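Local coordinates for reticulocyte binding protein (Streptococcus agalactiae COH1, PDB 3FAW) that probably hydrolyses alpha-1,6-glucosidic branch linkages of pullulan and glycogen-like glucans as a secreted, cell-wall-anchored streptococcal pullulanase of the alpha-amylase family, at residues E622-R628 and I670-D674; N253-A257 and T446-D452. All coordinates share one frame; numbering follows the deposited sequence.

Interaction 1 (E622-R628 and I670-D674)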
# COMPACT_ATOMS: atom_id res chain seq x y z
N GLU A 622 10.97 8.55 14.13
CA GLU A 622 11.27 8.64 15.56
C GLU A 622 12.64 9.24 15.89
O GLU A 622 12.80 9.80 16.96
CB GLU A 622 11.10 7.27 16.26
CG GLU A 622 12.20 6.23 15.99
CD GLU A 622 11.94 5.37 14.76
OE1 GLU A 622 11.27 5.84 13.81
OE2 GLU A 622 12.41 4.21 14.75
N TYR A 623 13.62 9.11 14.99
CA TYR A 623 14.97 9.64 15.25
C TYR A 623 15.42 10.78 14.33
O TYR A 623 16.42 11.43 14.60
CB TYR A 623 16.02 8.50 15.26
CG TYR A 623 16.46 7.97 13.91
CD1 TYR A 623 17.44 8.62 13.16
CD2 TYR A 623 15.92 6.80 13.38
CE1 TYR A 623 17.85 8.14 11.93
CE2 TYR A 623 16.33 6.31 12.14
CZ TYR A 623 17.28 6.98 11.42
OH TYR A 623 17.67 6.49 10.19
N GLY A 624 14.68 11.03 13.24
CA GLY A 624 15.05 12.08 12.29
C GLY A 624 15.83 11.56 11.09
O GLY A 624 16.84 12.14 10.68
N ARG A 625 15.33 10.47 10.52
CA ARG A 625 15.92 9.81 9.36
C ARG A 625 16.11 10.77 8.18
O ARG A 625 15.25 11.62 7.91
CB ARG A 625 15.02 8.64 8.95
CG ARG A 625 15.47 7.83 7.75
CD ARG A 625 14.53 6.66 7.55
NE ARG A 625 14.75 5.98 6.28
CZ ARG A 625 14.17 4.84 5.91
NH1 ARG A 625 13.32 4.22 6.72
NH2 ARG A 625 14.46 4.31 4.73
N THR A 626 17.23 10.62 7.48
CA THR A 626 17.57 11.48 6.35
C THR A 626 17.92 10.67 5.11
O THR A 626 18.40 9.53 5.20
CB THR A 626 18.77 12.41 6.68
OG1 THR A 626 18.96 13.35 5.62
CG2 THR A 626 20.04 11.60 6.88
N LYS A 627 17.68 11.27 3.94
CA LYS A 627 18.03 10.69 2.65
C LYS A 627 18.91 11.65 1.84
O LYS A 627 18.70 11.84 0.64
CB LYS A 627 16.77 10.32 1.87
CG LYS A 627 15.92 9.25 2.54
CD LYS A 627 14.69 8.87 1.73
CE LYS A 627 13.88 7.79 2.45
NZ LYS A 627 12.57 7.48 1.81
N ARG A 628 19.91 12.23 2.51
CA ARG A 628 20.83 13.17 1.88
C ARG A 628 21.77 12.43 0.92
O ARG A 628 22.27 11.35 1.25
CB ARG A 628 21.66 13.92 2.94
CG ARG A 628 22.33 15.19 2.41
CD ARG A 628 23.59 15.56 3.18
NE ARG A 628 23.32 16.17 4.49
CZ ARG A 628 23.71 17.39 4.88
NH1 ARG A 628 24.39 18.20 4.08
NH2 ARG A 628 23.40 17.80 6.10
N ILE A 670 21.51 5.36 0.76
CA ILE A 670 20.39 6.28 0.93
C ILE A 670 19.30 5.70 1.83
O ILE A 670 18.80 6.40 2.71
CB ILE A 670 19.74 6.63 -0.44
CG1 ILE A 670 20.66 7.56 -1.25
CG2 ILE A 670 18.37 7.27 -0.25
CD1 ILE A 670 20.72 8.98 -0.71
N ASN A 671 18.97 4.43 1.62
CA ASN A 671 17.74 3.84 2.16
C ASN A 671 17.84 3.15 3.53
O ASN A 671 16.81 2.81 4.12
CB ASN A 671 17.14 2.85 1.15
CG ASN A 671 16.31 3.53 0.08
OD1 ASN A 671 15.40 4.39 0.50
ND2 ASN A 671 16.50 3.29 -1.12
N HIS A 672 19.05 2.94 4.04
CA HIS A 672 19.22 2.17 5.28
C HIS A 672 18.71 2.92 6.52
O HIS A 672 18.80 4.14 6.61
CB HIS A 672 20.68 1.72 5.47
CG HIS A 672 21.62 2.81 5.88
ND1 HIS A 672 21.95 3.06 7.19
CD2 HIS A 672 22.33 3.70 5.14
CE1 HIS A 672 22.80 4.07 7.25
NE2 HIS A 672 23.05 4.47 6.01
N PHE A 673 18.18 2.15 7.46
CA PHE A 673 17.86 2.66 8.79
C PHE A 673 19.20 2.87 9.50
O PHE A 673 20.02 1.96 9.56
CB PHE A 673 16.98 1.65 9.53
CG PHE A 673 16.45 2.13 10.86
CD1 PHE A 673 15.24 2.80 10.94
CD2 PHE A 673 17.15 1.87 12.03
CE1 PHE A 673 14.74 3.23 12.17
CE2 PHE A 673 16.66 2.29 13.27
CZ PHE A 673 15.46 2.98 13.34
N ASP A 674 19.41 4.09 10.01
CA ASP A 674 20.64 4.46 10.71
C ASP A 674 20.54 4.07 12.18
O ASP A 674 19.93 4.79 12.98
CB ASP A 674 20.87 5.97 10.57
CG ASP A 674 22.23 6.43 11.09
OD1 ASP A 674 22.86 5.73 11.92
OD2 ASP A 674 22.66 7.51 10.65
O HOH W 1 17.27 6.23 4.92
O HOH W 2 20.53 7.74 4.26
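Tyr-623 and Lys-627 meet a turn leaving a short helix: Lys-627 CA and Ile-670 CA lie 5.3 Å apart, Arg-625 CA and Asp-674 CA 7.3 Å, so side chains and water span much of the gap. The Tyr-623 ring directs its edge at the face of Phe-673 in a T-shaped stack, centroids 5.0 Å apart and planes at 80°, with CE2 over the rim. With CG lodged between backbone N and carbonyl carbon (chi1 78°), Tyr-623 also brings OH to the backbone N of Asp-674, which donates to it at 3.0 Å. Phe-673 presents its edge to Glu-622 OE2, 3.6 Å from CZ; that carboxylate oxygen is hydrogen-bonded to the hydroxyls of Tyr-271 and Tyr-304. Arg-625 reaches across fully extended, its NE donating a hydrogen bond to a water 2.9 Å away that in turn donates to Ile-670 O and His-672 O. NH2 comes close to Asn-671 O, but the angle is poor for a bond; its salt bridge is with Asp-277, and NH1 holds Ser-619 O. At the far end, Ile-670 CD1 rests 3.4 Å from Arg-628 O, while CG2 packs against Lys-627 CB. Asp-674 occupies the N-cap of helix 675-679, its OD1 accepting from Ala-677 N, so the tyrosine hydroxyl accepts from the residue that caps this helix. The contact thus ties the loop following the eighth barrel strand, 614-618, to the chain just ahead of helix 675-679, a long loop excursion of the kind found after the strands of alpha-amylase-family TIM barrels.

Interaction 2 (N253-A257 and T446-D452)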
# COMPACT_ATOMS: atom_id res chain seq x y z
N ASN A 253 1.85 -23.40 15.30
CA ASN A 253 0.93 -22.73 16.22
C ASN A 253 0.76 -21.24 15.92
O ASN A 253 0.30 -20.47 16.76
CB ASN A 253 1.38 -22.94 17.68
CG ASN A 253 2.75 -22.35 17.97
OD1 ASN A 253 3.50 -22.02 17.05
ND2 ASN A 253 3.09 -22.23 19.25
N LEU A 254 1.13 -20.83 14.70
CA LEU A 254 0.99 -19.44 14.27
C LEU A 254 -0.44 -18.98 14.51
O LEU A 254 -1.39 -19.66 14.13
CB LEU A 254 1.37 -19.29 12.79
CG LEU A 254 1.52 -17.87 12.24
CD1 LEU A 254 2.76 -17.18 12.82
CD2 LEU A 254 1.57 -17.89 10.72
N SER A 255 -0.58 -17.82 15.15
CA SER A 255 -1.89 -17.28 15.52
C SER A 255 -1.91 -15.79 15.26
O SER A 255 -0.86 -15.18 15.05
CB SER A 255 -2.18 -17.53 17.00
OG SER A 255 -1.91 -18.88 17.37
N PHE A 256 -3.09 -15.19 15.29
CA PHE A 256 -3.22 -13.74 15.15
C PHE A 256 -2.67 -13.02 16.37
O PHE A 256 -2.44 -13.62 17.43
CB PHE A 256 -4.67 -13.35 14.90
CG PHE A 256 -5.19 -13.83 13.58
CD1 PHE A 256 -4.74 -13.26 12.40
CD2 PHE A 256 -6.10 -14.88 13.51
CE1 PHE A 256 -5.21 -13.70 11.17
CE2 PHE A 256 -6.57 -15.34 12.29
CZ PHE A 256 -6.12 -14.75 11.11
N ALA A 257 -2.45 -11.72 16.22
CA ALA A 257 -1.82 -10.92 17.27
C ALA A 257 -2.64 -10.90 18.56
O ALA A 257 -3.86 -11.06 18.53
CB ALA A 257 -1.58 -9.50 16.79
N THR A 446 -4.25 -13.59 5.09
CA THR A 446 -4.81 -13.49 6.44
C THR A 446 -4.75 -14.82 7.18
O THR A 446 -4.20 -14.91 8.27
CB THR A 446 -6.28 -13.00 6.44
OG1 THR A 446 -6.38 -11.75 5.75
CG2 THR A 446 -6.78 -12.81 7.87
N SER A 447 -5.34 -15.86 6.58
CA SER A 447 -5.50 -17.14 7.26
C SER A 447 -4.20 -17.96 7.32
O SER A 447 -3.95 -18.64 8.31
CB SER A 447 -6.62 -17.96 6.61
OG SER A 447 -6.31 -18.29 5.27
N GLU A 448 -3.38 -17.88 6.27
CA GLU A 448 -2.13 -18.66 6.21
C GLU A 448 -1.00 -18.02 7.03
O GLU A 448 -0.35 -18.71 7.81
CB GLU A 448 -1.67 -18.84 4.75
CG GLU A 448 -0.57 -19.88 4.57
CD GLU A 448 -0.96 -21.24 5.11
OE1 GLU A 448 -2.08 -21.71 4.80
OE2 GLU A 448 -0.16 -21.86 5.84
N PHE A 449 -0.78 -16.72 6.85
CA PHE A 449 0.31 -16.02 7.55
C PHE A 449 -0.14 -15.31 8.85
O PHE A 449 0.68 -14.72 9.55
CB PHE A 449 1.00 -15.04 6.60
CG PHE A 449 1.77 -15.71 5.49
CD1 PHE A 449 3.08 -16.13 5.68
CD2 PHE A 449 1.17 -15.94 4.25
CE1 PHE A 449 3.79 -16.76 4.66
CE2 PHE A 449 1.87 -16.57 3.23
CZ PHE A 449 3.18 -16.98 3.43
N LYS A 450 -1.44 -15.40 9.16
CA LYS A 450 -2.04 -14.76 10.35
C LYS A 450 -1.78 -13.25 10.40
O LYS A 450 -1.39 -12.70 11.43
CB LYS A 450 -1.59 -15.44 11.65
CG LYS A 450 -1.85 -16.94 11.70
CD LYS A 450 -3.32 -17.30 11.56
CE LYS A 450 -3.52 -18.81 11.68
NZ LYS A 450 -4.71 -19.28 10.93
N VAL A 451 -2.02 -12.60 9.26
CA VAL A 451 -1.80 -11.17 9.12
C VAL A 451 -2.90 -10.39 9.85
O VAL A 451 -4.07 -10.78 9.84
CB VAL A 451 -1.72 -10.77 7.63
CG1 VAL A 451 -1.67 -9.26 7.46
CG2 VAL A 451 -0.52 -11.42 6.98
N ASP A 452 -2.51 -9.29 10.49
CA ASP A 452 -3.42 -8.54 11.36
C ASP A 452 -4.03 -7.32 10.69
O ASP A 452 -4.94 -6.70 11.24
CB ASP A 452 -2.68 -8.13 12.63
CG ASP A 452 -2.06 -9.31 13.33
OD1 ASP A 452 -2.81 -10.11 13.92
OD2 ASP A 452 -0.82 -9.44 13.27
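The side chains of Phe-256 and Lys-450 cross at about a right angle where the chain runs out of helix 432-449. Lys-450 CD stands over one face of the Phe-256 ring, 3.9 Å from the ring centroid and 14° off the normal, a CH-pi contact made by the aliphatic part of the lysine. CE1 of Phe-256 reaches in to 3.3 Å from Thr-446 O, and the methyl CG2 of Thr-446 adds apolar contact with CE1 and CZ. The lysine takes this path because its chain bends at chi2 (-60°) before running straight, which lets NZ turn back to Ser-447 O at 2.8 Å, in the carbonyl plane. Its ammonium thus bonds a backbone carbonyl three residues earlier while the methylenes serve the packing. On its other flank, Leu-254 and Lys-450 slide past each other in opposite directions, CG to CG 3.5 Å; with Leu-254 CG anti to the backbone N, CD2 reaches the carbonyl oxygens of Glu-448 and Phe-449. Beyond the ring, Ala-257 N donates to Asp-452 OD1 at 2.8 Å and 163°, on the syn side of the carboxylate and tilted out of its plane. The other oxygen, OD2, accepts from His-380 NE2 and Val-386 N, so three donors hold the carboxylate in place. Lys-450 leaves the helix with positive phi, turning the chain toward strand 453-456: this is an alpha-to-beta connection of the TIM barrel, packed over by the segment that leads toward the first barrel strand, 269-273.

In the fold
Both contacts lie in the segments that surround the eight-stranded parallel barrel, yet they are separate: centres 31 Å apart, nearest atoms about 19 Å, and they share no contact. Both segments of interaction 2 precede those of interaction 1 in the chain. Interaction 2 joins the approach to the first strand, 269-273, to the turn entering the fourth, 453-456; interaction 1 follows the eighth, 614-618. One therefore sits where chain enters barrel strands and the other where it has left one, which places them toward the two ends of the barrel. In this fold the catalytic end is that of the strand C-termini, the end to which interaction 1 belongs, whereas interaction 2 packs the N-terminal end.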